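Local coordinates for ABC transporter, substrate binding protein (Aeropyrum pernix, PDB 3EAF), which probably captures a solute outside the membrane and hands it to an ABC transporter for uptake, and binds a magnesium ion, at residues I103-S108 with N231-D236; T14-D19 with P180-E185; S137-G142 with D225-T230; A161-A166 with V174-L179. All coordinates share one frame; numbering follows the deposited sequence.

Interaction 1 (I103-S108 with N231-D236); sequences ISASYS and NVWGFD
Tyr-107 and Trp-233 lay their rings almost parallel, 16° between the planes of the phenol and the five-membered ring of the indole, yet offset so far that their centroids are 5.6 Å from each other and little of one face lies over the other. What occupies the face of the phenol instead is the carbonyl oxygen of Ala-105, which sits over the ring centre, on the side where the indole also lies. The same Ala-105 O meets the edge of the indole near its plane, 3.3 Å from Trp-233 CZ2, while Ala-105 CB touches that CZ2 at 3.6 Å. Trp-233 reaches this spot with CG anti to its carbonyl carbon (chi1 -58°). At the phenol's own edge, in its plane, Val-232 CG1 stands 3.8 Å from Tyr-107 CE2. The hydroxyl of Tyr-107 is hydrogen-bonded to Gln-292 of helix 288-304; Gln-292 and Tyr-24 of helix 18-38 both pack against the indole, and a glycerol, probably a crystallisation additive, lies nearby. An alanine in place of Trp-233 is likely to open a gap beside Ala-105 and deprive the phenol of its indole neighbour. The loops follow strands 101-104 and 227-230, one from each of the two sheets, so their meeting is typical of the cleft between the lobes of a periplasmic binding protein.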
loop_
_atom_site.group_PDB
_atom_site.type_symbol
_atom_site.label_atom_id
_atom_site.label_comp_id
_atom_site.label_asym_id
_atom_site.label_seq_id
_atom_site.Cartn_x
_atom_site.Cartn_y
_atom_site.Cartn_z
ATOM N N ILE A 103 -9.863 6.712 -0.984
ATOM C CA ILE A 103 -8.814 6.109 -0.174
ATOM C C ILE A 103 -8.340 4.829 -0.849
ATOM O O ILE A 103 -9.100 3.857 -0.981
ATOM C CB ILE A 103 -9.283 5.818 1.275
ATOM C CG1 ILE A 103 -9.814 7.101 1.933
ATOM C CG2 ILE A 103 -8.127 5.210 2.092
ATOM C CD1 ILE A 103 -10.596 6.895 3.236
ATOM N N SER A 104 -7.074 4.825 -1.261
ATOM C CA SER A 104 -6.579 3.800 -2.166
ATOM C C SER A 104 -5.514 2.905 -1.569
ATOM O O SER A 104 -4.742 3.314 -0.700
ATOM C CB SER A 104 -6.049 4.446 -3.450
ATOM O OG SER A 104 -5.048 5.413 -3.166
ATOM N N ALA A 105 -5.494 1.670 -2.052
ATOM C CA ALA A 105 -4.369 0.778 -1.868
ATOM C C ALA A 105 -3.123 1.301 -2.587
ATOM O O ALA A 105 -2.006 1.058 -2.139
ATOM C CB ALA A 105 -4.713 -0.592 -2.359
ATOM N N SER A 106 -3.311 2.010 -3.696
ATOM C CA SER A 106 -2.193 2.701 -4.342
ATOM C C SER A 106 -1.653 3.774 -3.412
ATOM O O SER A 106 -2.415 4.600 -2.907
ATOM C CB SER A 106 -2.620 3.364 -5.646
ATOM O OG SER A 106 -1.569 4.197 -6.121
ATOM N N TYR A 107 -0.343 3.747 -3.179
ATOM C CA TYR A 107 0.312 4.797 -2.405
ATOM C C TYR A 107 1.177 5.702 -3.300
ATOM O O TYR A 107 2.223 6.188 -2.874
ATOM C CB TYR A 107 1.123 4.204 -1.245
ATOM C CG TYR A 107 0.395 3.144 -0.433
ATOM C CD1 TYR A 107 -0.876 3.384 0.105
ATOM C CD2 TYR A 107 0.987 1.908 -0.193
ATOM C CE1 TYR A 107 -1.540 2.404 0.858
ATOM C CE2 TYR A 107 0.345 0.929 0.552
ATOM C CZ TYR A 107 -0.911 1.179 1.072
ATOM O OH TYR A 107 -1.533 0.194 1.797
ATOM N N SER A 108 0.729 5.939 -4.534
ATOM C CA SER A 108 1.459 6.802 -5.478
ATOM C C SER A 108 1.655 8.236 -4.992
ATOM O O SER A 108 0.699 8.890 -4.560
ATOM C CB SER A 108 0.746 6.852 -6.839
ATOM O OG SER A 108 1.329 7.848 -7.674
ATOM N N ASN A 231 9.042 -3.451 -2.456
ATOM C CA ASN A 231 7.959 -2.592 -2.035
ATOM C C ASN A 231 6.960 -3.372 -1.184
ATOM O O ASN A 231 7.006 -4.604 -1.146
ATOM C CB ASN A 231 7.277 -1.974 -3.247
ATOM C CG ASN A 231 6.434 -2.962 -4.012
ATOM O OD1 ASN A 231 5.220 -2.915 -3.927
ATOM N ND2 ASN A 231 7.076 -3.857 -4.779
ATOM N N VAL A 232 6.070 -2.643 -0.514
ATOM C CA VAL A 232 5.087 -3.218 0.420
ATOM C C VAL A 232 4.235 -4.375 -0.152
ATOM O O VAL A 232 3.947 -5.342 0.560
ATOM C CB VAL A 232 4.191 -2.108 1.081
ATOM C CG1 VAL A 232 3.442 -1.277 0.023
ATOM C CG2 VAL A 232 3.221 -2.713 2.109
ATOM N N TRP A 233 3.851 -4.274 -1.427
ATOM C CA TRP A 233 3.008 -5.294 -2.064
ATOM C C TRP A 233 3.793 -6.514 -2.560
ATOM O O TRP A 233 3.205 -7.442 -3.115
ATOM C CB TRP A 233 2.170 -4.690 -3.205
ATOM C CG TRP A 233 1.271 -3.556 -2.782
ATOM C CD1 TRP A 233 1.451 -2.229 -3.045
ATOM C CD2 TRP A 233 0.059 -3.646 -2.013
ATOM N NE1 TRP A 233 0.430 -1.487 -2.499
ATOM C CE2 TRP A 233 -0.439 -2.332 -1.861
ATOM C CE3 TRP A 233 -0.664 -4.710 -1.454
ATOM C CZ2 TRP A 233 -1.618 -2.052 -1.160
ATOM C CZ3 TRP A 233 -1.839 -4.430 -0.763
ATOM C CH2 TRP A 233 -2.303 -3.111 -0.623
ATOM N N GLY A 234 5.111 -6.520 -2.347
ATOM C CA GLY A 234 5.986 -7.569 -2.897
ATOM C C GLY A 234 6.472 -8.598 -1.895
ATOM O O GLY A 234 7.195 -9.535 -2.253
ATOM N N PHE A 235 6.052 -8.428 -0.639
ATOM C CA PHE A 235 6.581 -9.188 0.488
ATOM C C PHE A 235 5.528 -9.253 1.587
ATOM O O PHE A 235 4.931 -8.228 1.935
ATOM C CB PHE A 235 7.830 -8.492 1.025
ATOM C CG PHE A 235 8.635 -9.312 2.016
ATOM C CD1 PHE A 235 9.702 -10.089 1.581
ATOM C CD2 PHE A 235 8.353 -9.262 3.388
ATOM C CE1 PHE A 235 10.467 -10.828 2.489
ATOM C CE2 PHE A 235 9.107 -10.001 4.303
ATOM C CZ PHE A 235 10.169 -10.783 3.846
ATOM N N ASP A 236 5.274 -10.455 2.094
ATOM C CA ASP A 236 4.412 -10.648 3.272
ATOM C C ASP A 236 4.673 -12.018 3.900
ATOM O O ASP A 236 5.719 -12.627 3.643
ATOM C CB ASP A 236 2.904 -10.404 2.966
ATOM C CG ASP A 236 2.327 -11.356 1.910
ATOM O OD1 ASP A 236 2.515 -12.589 2.023
ATOM O OD2 ASP A 236 1.656 -10.870 0.964
#

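Interaction 2 (T14-D19 with P180-E185); sequences TGPTSD and PLRATE
One water molecule is gripped between the carbonyl oxygens of Pro-16 and Leu-181, giving a hydrogen to each: it lies 2.8 Å from Pro-16 O and 3.0 Å from Leu-181 O. Two carbonyl oxygens, both acceptors, cannot hydrogen-bond to each other; the water's hydrogens join them. Beside this bridge the contact is apolar. Leu-181, with CG anti to the backbone N (chi1 -176°), brings its CD2 branch to within 4.0 Å of Pro-16 CB, and the same methyl touches Thr-17 CG2 at 4.1 Å. Arg-182 runs alongside the proline, pointing the same way; its chain is extended from CG to NE, and Pro-16 CB lies over one face of the guanidinium, with Pro-16 CG 3.7 Å from Arg-182 NH2. The cationic group thus meets the proline through van der Waals contact, on the exposed side, where Arg-182 also touches a crystal neighbour.

Each side is presented by a type I turn. In the one that starts helix 18-38, Gly-15 O accepts from the backbone N of Ser-18. The hydroxyl Ser-18 OG binds the same Gly-15 O at 2.6 Å. The Thr-17 hydroxyl faces other partners, Asp-12 and Trp-83, leaving its methyl for Leu-181. Asp-19 is tied to Thr-208 and Ser-210 close by. With no direct hydrogen bond between them, the two turns could probably separate at the cost of a water bridge and some apolar contact, though the Asp-19 bonds would also be involved.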
loop_
_atom_site.group_PDB
_atom_site.type_symbol
_atom_site.label_atom_id
_atom_site.label_comp_id
_atom_site.label_asym_id
_atom_site.label_seq_id
_atom_site.Cartn_x
_atom_site.Cartn_y
_atom_site.Cartn_z
ATOM N N THR A 14 -9.436 -11.171 -8.800
ATOM C CA THR A 14 -9.261 -12.207 -9.820
ATOM C C THR A 14 -8.174 -11.884 -10.848
ATOM O O THR A 14 -7.827 -12.737 -11.670
ATOM C CB THR A 14 -10.590 -12.481 -10.576
ATOM O OG1 THR A 14 -11.150 -11.241 -11.039
ATOM C CG2 THR A 14 -11.593 -13.204 -9.668
ATOM N N GLY A 15 -7.651 -10.661 -10.805
ATOM C CA GLY A 15 -6.651 -10.203 -11.778
ATOM C C GLY A 15 -5.196 -10.370 -11.360
ATOM O O GLY A 15 -4.890 -11.121 -10.428
ATOM N N PRO A 16 -4.279 -9.660 -12.047
ATOM C CA PRO A 16 -2.835 -9.861 -11.875
ATOM C C PRO A 16 -2.273 -9.358 -10.538
ATOM O O PRO A 16 -1.118 -9.659 -10.211
ATOM C CB PRO A 16 -2.237 -9.068 -13.036
ATOM C CG PRO A 16 -3.232 -7.982 -13.282
ATOM C CD PRO A 16 -4.569 -8.621 -13.055
ATOM N N THR A 17 -3.069 -8.597 -9.785
ATOM C CA THR A 17 -2.654 -8.158 -8.455
ATOM C C THR A 17 -3.556 -8.760 -7.367
ATOM O O THR A 17 -3.571 -8.281 -6.231
ATOM C CB THR A 17 -2.580 -6.609 -8.322
ATOM O OG1 THR A 17 -3.894 -6.041 -8.413
ATOM C CG2 THR A 17 -1.645 -5.982 -9.379
ATOM N N SER A 18 -4.283 -9.825 -7.712
ATOM C CA SER A 18 -5.131 -10.516 -6.734
ATOM C C SER A 18 -4.321 -11.332 -5.716
ATOM O O SER A 18 -4.846 -11.705 -4.668
ATOM C CB SER A 18 -6.210 -11.372 -7.410
ATOM O OG SER A 18 -5.652 -12.321 -8.302
ATOM N N ASP A 19 -3.048 -11.597 -6.024
ATOM C CA ASP A 19 -2.118 -12.183 -5.050
ATOM C C ASP A 19 -2.131 -11.399 -3.722
ATOM O O ASP A 19 -2.072 -11.992 -2.639
ATOM C CB ASP A 19 -0.686 -12.318 -5.620
ATOM C CG ASP A 19 -0.112 -11.003 -6.185
ATOM O OD1 ASP A 19 -0.776 -9.943 -6.140
ATOM O OD2 ASP A 19 1.031 -11.040 -6.700
ATOM N N PRO A 180 8.203 -8.429 -15.776
ATOM C CA PRO A 180 6.765 -8.257 -15.968
ATOM C C PRO A 180 5.976 -8.438 -14.673
ATOM O O PRO A 180 6.363 -9.236 -13.815
ATOM C CB PRO A 180 6.409 -9.368 -16.964
ATOM C CG PRO A 180 7.704 -9.657 -17.679
ATOM C CD PRO A 180 8.723 -9.551 -16.579
ATOM N N LEU A 181 4.876 -7.698 -14.540
ATOM C CA LEU A 181 3.949 -7.896 -13.420
ATOM C C LEU A 181 3.426 -9.336 -13.384
ATOM O O LEU A 181 3.214 -9.907 -12.306
ATOM C CB LEU A 181 2.781 -6.905 -13.510
ATOM C CG LEU A 181 1.729 -6.880 -12.389
ATOM C CD1 LEU A 181 2.283 -6.214 -11.118
ATOM C CD2 LEU A 181 0.461 -6.171 -12.871
ATOM N N ARG A 182 3.231 -9.917 -14.567
ATOM C CA ARG A 182 2.760 -11.297 -14.702
ATOM C C ARG A 182 3.920 -12.241 -15.031
ATOM O O ARG A 182 3.749 -13.215 -15.764
ATOM C CB ARG A 182 1.691 -11.396 -15.794
ATOM C CG ARG A 182 0.452 -10.543 -15.582
ATOM C CD ARG A 182 -0.250 -10.306 -16.921
ATOM N NE ARG A 182 -1.361 -9.358 -16.815
ATOM C CZ ARG A 182 -1.241 -8.033 -16.879
ATOM N NH1 ARG A 182 -0.053 -7.461 -17.040
ATOM N NH2 ARG A 182 -2.320 -7.272 -16.772
ATOM N N ALA A 183 5.091 -11.950 -14.469
ATOM C CA ALA A 183 6.311 -12.710 -14.721
ATOM C C ALA A 183 6.148 -14.219 -14.564
ATOM O O ALA A 183 5.571 -14.693 -13.589
ATOM C CB ALA A 183 7.428 -12.219 -13.802
ATOM N N THR A 184 6.672 -14.962 -15.534
ATOM C CA THR A 184 6.840 -16.406 -15.401
ATOM C C THR A 184 8.148 -16.682 -14.659
ATOM O O THR A 184 8.953 -15.769 -14.444
ATOM C CB THR A 184 6.907 -17.091 -16.780
ATOM O OG1 THR A 184 8.061 -16.621 -17.489
ATOM C CG2 THR A 184 5.652 -16.794 -17.610
ATOM N N GLU A 185 8.361 -17.941 -14.281
ATOM C CA GLU A 185 9.634 -18.384 -13.714
ATOM C C GLU A 185 10.805 -18.070 -14.664
ATOM O O GLU A 185 11.874 -17.617 -14.229
ATOM C CB GLU A 185 9.563 -19.883 -13.412
ATOM C CG GLU A 185 10.789 -20.446 -12.710
ATOM C CD GLU A 185 10.702 -21.947 -12.513
ATOM O OE1 GLU A 185 10.541 -22.676 -13.514
ATOM O OE2 GLU A 185 10.802 -22.398 -11.353
HETATM O O HOH W 1 0.471 -11.111 -12.047
#

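Interaction 3 (S137-G142 with D225-T230); sequences SEFGQG and DAFLLT
Phe-139 ends helix 124-139 and Phe-227 begins strand 227-230, their CA atoms 9.6 Å apart, while Gly-140 turns the chain out of the helix with backbone angles (phi 104°, psi 170°) at which a CB would press on the carbonyl oxygen of Phe-139, a position calling for glycine. Across that distance the two benzyl groups reach toward each other and cross at about a right angle. Each CG is anti to its own carbonyl carbon, which turns each ring toward the other.

The rings meet obliquely: their planes are inclined by 34° and their centroids lie 4.2 Å apart. Phe-227 leads with one corner. Its CE2 stands over the centre of the Phe-139 ring and comes within 3.5 Å of Phe-139 CD1, while Phe-227 CZ is 3.6 Å from Phe-139 CE1. The approach is less central in the other sense, since Phe-139 CE2 lies over the Phe-227 face but displaced toward its rim. On the opposite face of the Phe-139 ring, the CG methylene of Glu-138 lies 3.6 Å above the plane, so that ring is sandwiched between an aromatic carbon and an aliphatic one.

Tyr-202, on the strand next to 227-230 in the sheet, touches both phenylalanines, and its hydroxyl is hydrogen-bonded to Gly-140 O. The helix end is thereby packed over the starts of strands 202-205 and 227-230, near the protein surface. With no hydrogen bond or charge between the two segments, their adhesion rests on dispersion and on the withholding of ring surface from water.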
loop_
_atom_site.group_PDB
_atom_site.type_symbol
_atom_site.label_atom_id
_atom_site.label_comp_id
_atom_site.label_asym_id
_atom_site.label_seq_id
_atom_site.Cartn_x
_atom_site.Cartn_y
_atom_site.Cartn_z
ATOM N N SER A 137 22.632 1.926 5.239
ATOM C CA SER A 137 23.149 2.128 6.590
ATOM C C SER A 137 23.529 0.816 7.267
ATOM O O SER A 137 24.502 0.753 8.019
ATOM C CB SER A 137 22.131 2.883 7.440
ATOM O OG SER A 137 21.936 4.188 6.918
ATOM N N GLU A 138 22.757 -0.226 6.992
ATOM C CA GLU A 138 22.969 -1.525 7.603
ATOM C C GLU A 138 24.095 -2.308 6.923
ATOM O O GLU A 138 24.883 -2.974 7.596
ATOM C CB GLU A 138 21.651 -2.319 7.599
ATOM C CG GLU A 138 21.689 -3.665 8.323
ATOM C CD GLU A 138 21.826 -3.552 9.834
ATOM O OE1 GLU A 138 21.592 -2.462 10.408
ATOM O OE2 GLU A 138 22.171 -4.580 10.450
ATOM N N PHE A 139 24.187 -2.215 5.597
ATOM C CA PHE A 139 25.099 -3.076 4.839
ATOM C C PHE A 139 26.172 -2.327 4.051
ATOM O O PHE A 139 27.078 -2.947 3.478
ATOM C CB PHE A 139 24.309 -4.026 3.917
ATOM C CG PHE A 139 23.334 -4.908 4.647
ATOM C CD1 PHE A 139 23.786 -5.949 5.452
ATOM C CD2 PHE A 139 21.962 -4.693 4.531
ATOM C CE1 PHE A 139 22.885 -6.766 6.135
ATOM C CE2 PHE A 139 21.054 -5.498 5.203
ATOM C CZ PHE A 139 21.514 -6.541 6.007
ATOM N N GLY A 140 26.063 -0.999 4.020
ATOM C CA GLY A 140 27.060 -0.162 3.376
ATOM C C GLY A 140 26.634 0.385 2.027
ATOM O O GLY A 140 25.608 -0.022 1.459
ATOM N N GLN A 141 27.429 1.317 1.518
ATOM C CA GLN A 141 27.249 1.839 0.176
ATOM C C GLN A 141 27.527 0.719 -0.827
ATOM O O GLN A 141 28.251 -0.232 -0.521
ATOM C CB GLN A 141 28.158 3.053 -0.043
ATOM C CG GLN A 141 27.802 4.207 0.893
ATOM C CD GLN A 141 28.731 5.406 0.804
ATOM O OE1 GLN A 141 29.597 5.494 -0.076
ATOM N NE2 GLN A 141 28.548 6.349 1.728
ATOM N N GLY A 142 26.915 0.802 -2.004
ATOM C CA GLY A 142 27.060 -0.262 -2.989
ATOM C C GLY A 142 26.217 -0.104 -4.233
ATOM O O GLY A 142 25.599 0.936 -4.454
ATOM N N ASP A 225 24.100 -13.460 -5.475
ATOM C CA ASP A 225 24.014 -13.327 -4.022
ATOM C C ASP A 225 23.947 -11.872 -3.575
ATOM O O ASP A 225 24.832 -11.359 -2.866
ATOM C CB ASP A 225 25.146 -14.100 -3.341
ATOM C CG ASP A 225 24.986 -15.601 -3.493
ATOM O OD1 ASP A 225 23.830 -16.083 -3.457
ATOM O OD2 ASP A 225 26.003 -16.303 -3.656
ATOM N N ALA A 226 22.883 -11.213 -4.018
ATOM C CA ALA A 226 22.569 -9.863 -3.610
ATOM C C ALA A 226 21.387 -9.900 -2.646
ATOM O O ALA A 226 20.629 -10.873 -2.618
ATOM C CB ALA A 226 22.228 -9.024 -4.824
ATOM N N PHE A 227 21.237 -8.842 -1.860
ATOM C CA PHE A 227 20.036 -8.644 -1.055
ATOM C C PHE A 227 18.892 -8.159 -1.948
ATOM O O PHE A 227 19.104 -7.336 -2.837
ATOM C CB PHE A 227 20.280 -7.605 0.040
ATOM C CG PHE A 227 21.186 -8.074 1.149
ATOM C CD1 PHE A 227 20.895 -9.223 1.871
ATOM C CD2 PHE A 227 22.315 -7.342 1.494
ATOM C CE1 PHE A 227 21.721 -9.650 2.904
ATOM C CE2 PHE A 227 23.150 -7.763 2.531
ATOM C CZ PHE A 227 22.847 -8.923 3.234
ATOM N N LEU A 228 17.692 -8.675 -1.707
ATOM C CA LEU A 228 16.482 -8.187 -2.367
ATOM C C LEU A 228 15.647 -7.334 -1.411
ATOM O O LEU A 228 15.353 -7.751 -0.288
ATOM C CB LEU A 228 15.651 -9.353 -2.919
ATOM C CG LEU A 228 14.263 -9.094 -3.528
ATOM C CD1 LEU A 228 14.291 -8.126 -4.710
ATOM C CD2 LEU A 228 13.640 -10.409 -3.961
ATOM N N LEU A 229 15.290 -6.132 -1.859
ATOM C CA LEU A 229 14.340 -5.298 -1.130
ATOM C C LEU A 229 13.097 -5.108 -1.986
ATOM O O LEU A 229 13.196 -4.738 -3.153
ATOM C CB LEU A 229 14.951 -3.934 -0.786
ATOM C CG LEU A 229 14.040 -2.893 -0.101
ATOM C CD1 LEU A 229 13.764 -3.213 1.381
ATOM C CD2 LEU A 229 14.622 -1.487 -0.240
ATOM N N THR A 230 11.924 -5.351 -1.407
ATOM C CA THR A 230 10.679 -5.171 -2.158
ATOM C C THR A 230 9.828 -4.064 -1.581
ATOM O O THR A 230 9.861 -3.786 -0.376
ATOM C CB THR A 230 9.796 -6.453 -2.228
ATOM O OG1 THR A 230 9.057 -6.607 -1.008
ATOM C CG2 THR A 230 10.627 -7.703 -2.508
#

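Interaction 4 (A161-A166 with V174-L179); sequences AIKKAA and VGDYDL
A surface salt bridge pins helix 159-165 to the outermost strand of its sheet, 171-178, through Lys-163 and Asp-176. The ammonium nitrogen Lys-163 NZ stands 2.6 Å from Asp-176 OD2, meeting that oxygen on its syn side but 26° out of the carboxylate plane. The two side chains come from opposite directions. Lys-163 stretches out fully beyond CG, and this extension lets it span backbones whose nearest CA atoms, those of Lys-163 and Gly-175, are 10.1 Å apart. Its CE also lies close to the carboxylate: Lys-163 CE is 3.3 Å from Asp-176 OD1.

The setting is a beta-alpha-beta crossover: strand 142-148 and strand 171-178 are parallel neighbours, and helix 159-165 lies on the connection between them. Ile-162, the next residue back along the helix, rests on Leu-146 and so supplies an apolar counterpart to the ion pair. Asp-176 OD2 is shared with the hydroxyl of Tyr-148, on the adjoining strand. Replacing Asp-176 by an alanine is likely to leave the Lys-163 ammonium without its countercharge and the Tyr-148 hydroxyl without this mate. Both Lys-163 and Asp-176 touch crystal neighbours.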
loop_
_atom_site.group_PDB
_atom_site.type_symbol
_atom_site.label_atom_id
_atom_site.label_comp_id
_atom_site.label_asym_id
_atom_site.label_seq_id
_atom_site.Cartn_x
_atom_site.Cartn_y
_atom_site.Cartn_z
ATOM N N ALA A 161 12.240 8.738 -8.484
ATOM C CA ALA A 161 12.682 9.260 -7.192
ATOM C C ALA A 161 13.835 8.444 -6.609
ATOM O O ALA A 161 14.739 9.002 -5.982
ATOM C CB ALA A 161 11.512 9.330 -6.200
ATOM N N ILE A 162 13.799 7.127 -6.817
ATOM C CA ILE A 162 14.909 6.262 -6.430
ATOM C C ILE A 162 16.202 6.670 -7.144
ATOM O O ILE A 162 17.247 6.791 -6.503
ATOM C CB ILE A 162 14.614 4.769 -6.690
ATOM C CG1 ILE A 162 13.563 4.239 -5.704
ATOM C CG2 ILE A 162 15.893 3.939 -6.557
ATOM C CD1 ILE A 162 12.985 2.887 -6.108
ATOM N N LYS A 163 16.128 6.884 -8.458
ATOM C CA LYS A 163 17.302 7.293 -9.244
ATOM C C LYS A 163 17.864 8.646 -8.800
ATOM O O LYS A 163 19.083 8.824 -8.729
ATOM C CB LYS A 163 16.995 7.299 -10.748
ATOM C CG LYS A 163 16.857 5.906 -11.362
ATOM C CD LYS A 163 16.339 5.977 -12.792
ATOM C CE LYS A 163 16.057 4.593 -13.335
ATOM N NZ LYS A 163 15.864 4.571 -14.812
ATOM N N LYS A 164 16.978 9.585 -8.482
ATOM C CA LYS A 164 17.397 10.920 -8.049
ATOM C C LYS A 164 18.023 10.897 -6.654
ATOM O O LYS A 164 19.055 11.534 -6.427
ATOM C CB LYS A 164 16.225 11.911 -8.112
ATOM C CG LYS A 164 16.606 13.373 -7.848
ATOM C CD LYS A 164 15.496 14.317 -8.311
ATOM C CE LYS A 164 15.788 15.774 -7.935
ATOM N NZ LYS A 164 17.119 16.223 -8.415
ATOM N N ALA A 165 17.408 10.149 -5.739
ATOM C CA ALA A 165 17.861 10.066 -4.348
ATOM C C ALA A 165 19.078 9.164 -4.163
ATOM O O ALA A 165 19.848 9.352 -3.219
ATOM C CB ALA A 165 16.727 9.584 -3.454
ATOM N N ALA A 166 19.242 8.188 -5.056
ATOM C CA ALA A 166 20.246 7.134 -4.892
ATOM C C ALA A 166 21.683 7.617 -4.594
ATOM O O ALA A 166 22.299 7.117 -3.652
ATOM C CB ALA A 166 20.226 6.153 -6.083
ATOM N N VAL A 174 22.920 0.579 -11.120
ATOM C CA VAL A 174 23.686 -0.085 -12.186
ATOM C C VAL A 174 22.859 -0.450 -13.420
ATOM O O VAL A 174 23.416 -0.785 -14.466
ATOM C CB VAL A 174 24.442 -1.357 -11.686
ATOM C CG1 VAL A 174 25.543 -0.979 -10.710
ATOM C CG2 VAL A 174 23.476 -2.392 -11.078
ATOM N N GLY A 175 21.535 -0.385 -13.296
ATOM C CA GLY A 175 20.653 -0.706 -14.410
ATOM C C GLY A 175 19.203 -0.855 -14.003
ATOM O O GLY A 175 18.895 -0.969 -12.813
ATOM N N ASP A 176 18.329 -0.819 -15.008
ATOM C CA ASP A 176 16.906 -1.126 -14.883
ATOM C C ASP A 176 16.663 -2.447 -15.596
ATOM O O ASP A 176 17.218 -2.681 -16.665
ATOM C CB ASP A 176 16.049 -0.059 -15.572
ATOM C CG ASP A 176 16.044 1.264 -14.842
ATOM O OD1 ASP A 176 16.899 1.485 -13.961
ATOM O OD2 ASP A 176 15.174 2.099 -15.159
ATOM N N TYR A 177 15.817 -3.293 -15.016
ATOM C CA TYR A 177 15.545 -4.625 -15.563
ATOM C C TYR A 177 14.040 -4.851 -15.618
ATOM O O TYR A 177 13.336 -4.663 -14.622
ATOM C CB TYR A 177 16.278 -5.708 -14.743
ATOM C CG TYR A 177 17.772 -5.449 -14.699
ATOM C CD1 TYR A 177 18.627 -6.018 -15.639
ATOM C CD2 TYR A 177 18.320 -4.569 -13.763
ATOM C CE1 TYR A 177 19.994 -5.752 -15.621
ATOM C CE2 TYR A 177 19.674 -4.292 -13.746
ATOM C CZ TYR A 177 20.509 -4.886 -14.676
ATOM O OH TYR A 177 21.864 -4.610 -14.653
ATOM N N ASP A 178 13.561 -5.246 -16.794
ATOM C CA ASP A 178 12.134 -5.292 -17.098
ATOM C C ASP A 178 11.503 -6.609 -16.643
ATOM O O ASP A 178 11.405 -7.568 -17.416
ATOM C CB ASP A 178 11.910 -5.052 -18.602
ATOM C CG ASP A 178 10.493 -4.597 -18.931
ATOM O OD1 ASP A 178 9.568 -4.800 -18.113
ATOM O OD2 ASP A 178 10.300 -4.026 -20.030
ATOM N N LEU A 179 11.080 -6.647 -15.383
ATOM C CA LEU A 179 10.391 -7.814 -14.847
ATOM C C LEU A 179 8.882 -7.601 -14.962
ATOM O O LEU A 179 8.343 -6.685 -14.336
ATOM C CB LEU A 179 10.790 -8.071 -13.390
ATOM C CG LEU A 179 10.124 -9.270 -12.706
ATOM C CD1 LEU A 179 10.713 -10.588 -13.193
ATOM C CD2 LEU A 179 10.253 -9.139 -11.191
#

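Overall arrangement
The four contacts sample the fold from centre to surface. Interaction 1 is buried, its centre about 2 Å from that of the chain, and interaction 2 is partly buried; both bring together loops of the two lobes, one through aromatic and carbonyl packing, the other through a water and aliphatic contacts. Interactions 3 and 4 are surface contacts within one lobe, each fastening a helix to the same sheet, but one does so with two phenylalanines and the other with an ion pair. Continuity links them: strand 227-230 of interaction 3 runs directly into the 231-236 loop of interaction 1, and 174-179 of interaction 4 into the 180-185 turn of interaction 2.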